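Local coordinates for protein CalU16 (Micromonospora echinospora, PDB 4FPW) that probably protects its producer from the enediyne calicheamicin as a self-sacrifice resistance protein of the AHA1 family, at residues V124-E129 with E171-L176. Sequence-based numbering, arbitrary orientation.
Sequences VGVGWE and EAWAAL
Gly125 and Trp173 mark the nearest pass of two helical segments, their CA atoms 7.0 Å apart. The segment axes come within 9.8 Å and run broadly antiparallel, at 146° between their N-to-C directions; one indole, that of Trp173, spans the gap. It reaches across with CG anti to its carbonyl carbon. Gly125 CA lies over one face of the ring in a CH-pi contact, 3.9 Å from the centroid of the five-membered ring, and illustrates how a glycine on one helix lets an aromatic ring of another settle directly on its backbone. Val126 sends CG2 alongside the pyrrole part, 3.5 Å from Trp173 CD1. From the next turn, Glu129 extends its chain beyond CG to bring the carboxylate to the NE1 side of the ring, the two planes 80° apart. Trp173 NE1 donates to Glu129 OE1 over 2.6 Å; OE1 lies near the ring edge but tilted out of its plane, in keeping with the bent bond (140° at the hydrogen), and is met nearly along its own C-O axis. The other oxygen, OE2, forms a salt bridge with Arg8 of strand 7-15. Trp173 also packs on Ile23 and Ile25 of strand 20-29, so helix 161-177 is fastened to both helix 118-138 and the sheet of this Bet v 1-like fold. With indole and arginine on separate oxygens, the buried carboxylate has its rotation restrained and its negative charge probably stabilised.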
ATOM      1  N   VAL A 124       8.801   3.318  -0.750  1.00 43.90           N
ATOM      2  CA  VAL A 124       7.537   2.630  -0.795  1.00 43.06           C
ATOM      3  C   VAL A 124       6.448   3.447  -0.070  1.00 42.60           C
ATOM      4  O   VAL A 124       5.347   3.642  -0.603  1.00 43.22           O
ATOM      5  CB  VAL A 124       7.778   1.217  -0.243  1.00 44.50           C
ATOM      6  CG1 VAL A 124       6.625   0.706   0.567  1.00 45.83           C
ATOM      7  CG2 VAL A 124       8.107   0.268  -1.389  1.00 45.63           C
ATOM      8  N   GLY A 125       6.769   3.955   1.119  1.00 41.13           N
ATOM      9  CA  GLY A 125       5.904   4.899   1.813  1.00 40.59           C
ATOM     10  C   GLY A 125       5.463   6.016   0.898  1.00 40.37           C
ATOM     11  O   GLY A 125       4.271   6.284   0.766  1.00 42.01           O
ATOM     12  N   VAL A 126       6.428   6.652   0.245  1.00 39.90           N
ATOM     13  CA  VAL A 126       6.131   7.718  -0.696  1.00 40.19           C
ATOM     14  C   VAL A 126       5.318   7.188  -1.878  1.00 40.12           C
ATOM     15  O   VAL A 126       4.340   7.793  -2.269  1.00 41.20           O
ATOM     16  CB  VAL A 126       7.420   8.402  -1.207  1.00 41.15           C
ATOM     17  CG1 VAL A 126       7.093   9.446  -2.261  1.00 41.40           C
ATOM     18  CG2 VAL A 126       8.192   9.043  -0.057  1.00 40.62           C
ATOM     19  N   GLY A 127       5.711   6.039  -2.420  1.00 40.42           N
ATOM     20  CA  GLY A 127       5.060   5.470  -3.580  1.00 39.09           C
ATOM     21  C   GLY A 127       3.620   5.130  -3.334  1.00 39.40           C
ATOM     22  O   GLY A 127       2.775   5.323  -4.207  1.00 40.19           O
ATOM     23  N   TRP A 128       3.320   4.616  -2.153  1.00 40.15           N
ATOM     24  CA  TRP A 128       1.919   4.372  -1.808  1.00 42.43           C
ATOM     25  C   TRP A 128       1.142   5.650  -1.572  1.00 43.18           C
ATOM     26  O   TRP A 128      -0.037   5.736  -1.911  1.00 44.68           O
ATOM     27  CB  TRP A 128       1.788   3.461  -0.594  1.00 42.13           C
ATOM     28  CG  TRP A 128       2.088   2.075  -0.961  1.00 42.86           C
ATOM     29  CD1 TRP A 128       3.195   1.375  -0.631  1.00 42.48           C
ATOM     30  CD2 TRP A 128       1.296   1.218  -1.791  1.00 43.37           C
ATOM     31  NE1 TRP A 128       3.141   0.132  -1.182  1.00 41.96           N
ATOM     32  CE2 TRP A 128       1.983  -0.000  -1.895  1.00 42.82           C
ATOM     33  CE3 TRP A 128       0.054   1.352  -2.427  1.00 44.24           C
ATOM     34  CZ2 TRP A 128       1.484  -1.093  -2.620  1.00 42.77           C
ATOM     35  CZ3 TRP A 128      -0.445   0.269  -3.154  1.00 43.88           C
ATOM     36  CH2 TRP A 128       0.273  -0.939  -3.238  1.00 43.09           C
ATOM     37  N   GLU A 129       1.790   6.643  -0.985  1.00 44.94           N
ATOM     38  CA  GLU A 129       1.101   7.900  -0.705  1.00 44.82           C
ATOM     39  C   GLU A 129       0.643   8.551  -1.991  1.00 45.72           C
ATOM     40  O   GLU A 129      -0.491   9.021  -2.064  1.00 46.29           O
ATOM     41  CB  GLU A 129       1.994   8.853   0.063  1.00 44.44           C
ATOM     42  CG  GLU A 129       1.876   8.711   1.565  1.00 43.36           C
ATOM     43  CD  GLU A 129       2.748   9.714   2.277  1.00 43.37           C
ATOM     44  OE1 GLU A 129       3.957   9.462   2.432  1.00 44.87           O
ATOM     45  OE2 GLU A 129       2.248  10.779   2.654  1.00 43.59           O
ATOM     46  N   GLU A 171      11.213  13.352   2.708  1.00 50.03           N
ATOM     47  CA  GLU A 171      11.812  13.906   3.935  1.00 51.20           C
ATOM     48  C   GLU A 171      11.077  13.428   5.202  1.00 50.52           C
ATOM     49  O   GLU A 171      11.706  13.106   6.213  1.00 52.29           O
ATOM     50  CB  GLU A 171      11.844  15.434   3.884  1.00 53.19           C
ATOM     51  CG  GLU A 171      12.979  16.000   3.044  1.00 54.69           C
ATOM     52  CD  GLU A 171      12.766  17.455   2.670  1.00 57.27           C
ATOM     53  OE1 GLU A 171      11.958  18.144   3.338  1.00 59.32           O
ATOM     54  OE2 GLU A 171      13.409  17.912   1.701  1.00 58.04           O
ATOM     55  N   ALA A 172       9.754  13.358   5.133  1.00 48.59           N
ATOM     56  CA  ALA A 172       8.957  12.857   6.251  1.00 49.09           C
ATOM     57  C   ALA A 172       9.263  11.406   6.612  1.00 48.46           C
ATOM     58  O   ALA A 172       9.491  11.090   7.782  1.00 51.93           O
ATOM     59  CB  ALA A 172       7.475  13.013   5.950  1.00 48.76           C
ATOM     60  N   TRP A 173       9.274  10.522   5.622  1.00 46.06           N
ATOM     61  CA  TRP A 173       9.665   9.132   5.868  1.00 44.51           C
ATOM     62  C   TRP A 173      11.157   9.019   6.249  1.00 46.40           C
ATOM     63  O   TRP A 173      11.517   8.282   7.170  1.00 46.43           O
ATOM     64  CB  TRP A 173       9.376   8.287   4.648  1.00 42.51           C
ATOM     65  CG  TRP A 173       7.936   8.085   4.371  1.00 39.57           C
ATOM     66  CD1 TRP A 173       7.236   8.569   3.315  1.00 38.84           C
ATOM     67  CD2 TRP A 173       7.020   7.317   5.142  1.00 38.30           C
ATOM     68  NE1 TRP A 173       5.937   8.136   3.364  1.00 37.28           N
ATOM     69  CE2 TRP A 173       5.775   7.372   4.486  1.00 37.48           C
ATOM     70  CE3 TRP A 173       7.130   6.577   6.321  1.00 38.23           C
ATOM     71  CZ2 TRP A 173       4.645   6.724   4.972  1.00 36.81           C
ATOM     72  CZ3 TRP A 173       6.016   5.927   6.795  1.00 38.19           C
ATOM     73  CH2 TRP A 173       4.778   6.011   6.123  1.00 37.31           C
ATOM     74  N   ALA A 174      12.018   9.763   5.558  1.00 47.62           N
ATOM     75  CA  ALA A 174      13.448   9.751   5.870  1.00 48.69           C
ATOM     76  C   ALA A 174      13.699  10.140   7.319  1.00 51.90           C
ATOM     77  O   ALA A 174      14.513   9.509   7.999  1.00 54.13           O
ATOM     78  CB  ALA A 174      14.212  10.674   4.943  1.00 48.43           C
ATOM     79  N   ALA A 175      12.994  11.173   7.787  1.00 52.94           N
ATOM     80  CA  ALA A 175      13.174  11.682   9.145  1.00 53.08           C
ATOM     81  C   ALA A 175      12.589  10.745  10.189  1.00 50.93           C
ATOM     82  O   ALA A 175      13.125  10.621  11.269  1.00 51.94           O
ATOM     83  CB  ALA A 175      12.555  13.070   9.281  1.00 54.83           C
ATOM     84  N   LEU A 176      11.472  10.110   9.878  1.00 51.87           N
ATOM     85  CA  LEU A 176      10.917   9.073  10.761  1.00 52.95           C
ATOM     86  C   LEU A 176      11.835   7.841  10.828  1.00 53.14           C
ATOM     87  O   LEU A 176      11.896   7.175  11.857  1.00 54.05           O
ATOM     88  CB  LEU A 176       9.524   8.628  10.289  1.00 51.10           C
ATOM     89  CG  LEU A 176       8.381   9.632  10.377  1.00 51.92           C
ATOM     90  CD1 LEU A 176       7.165   9.110   9.631  1.00 50.57           C
ATOM     91  CD2 LEU A 176       8.027   9.941  11.829  1.00 54.42           C
TER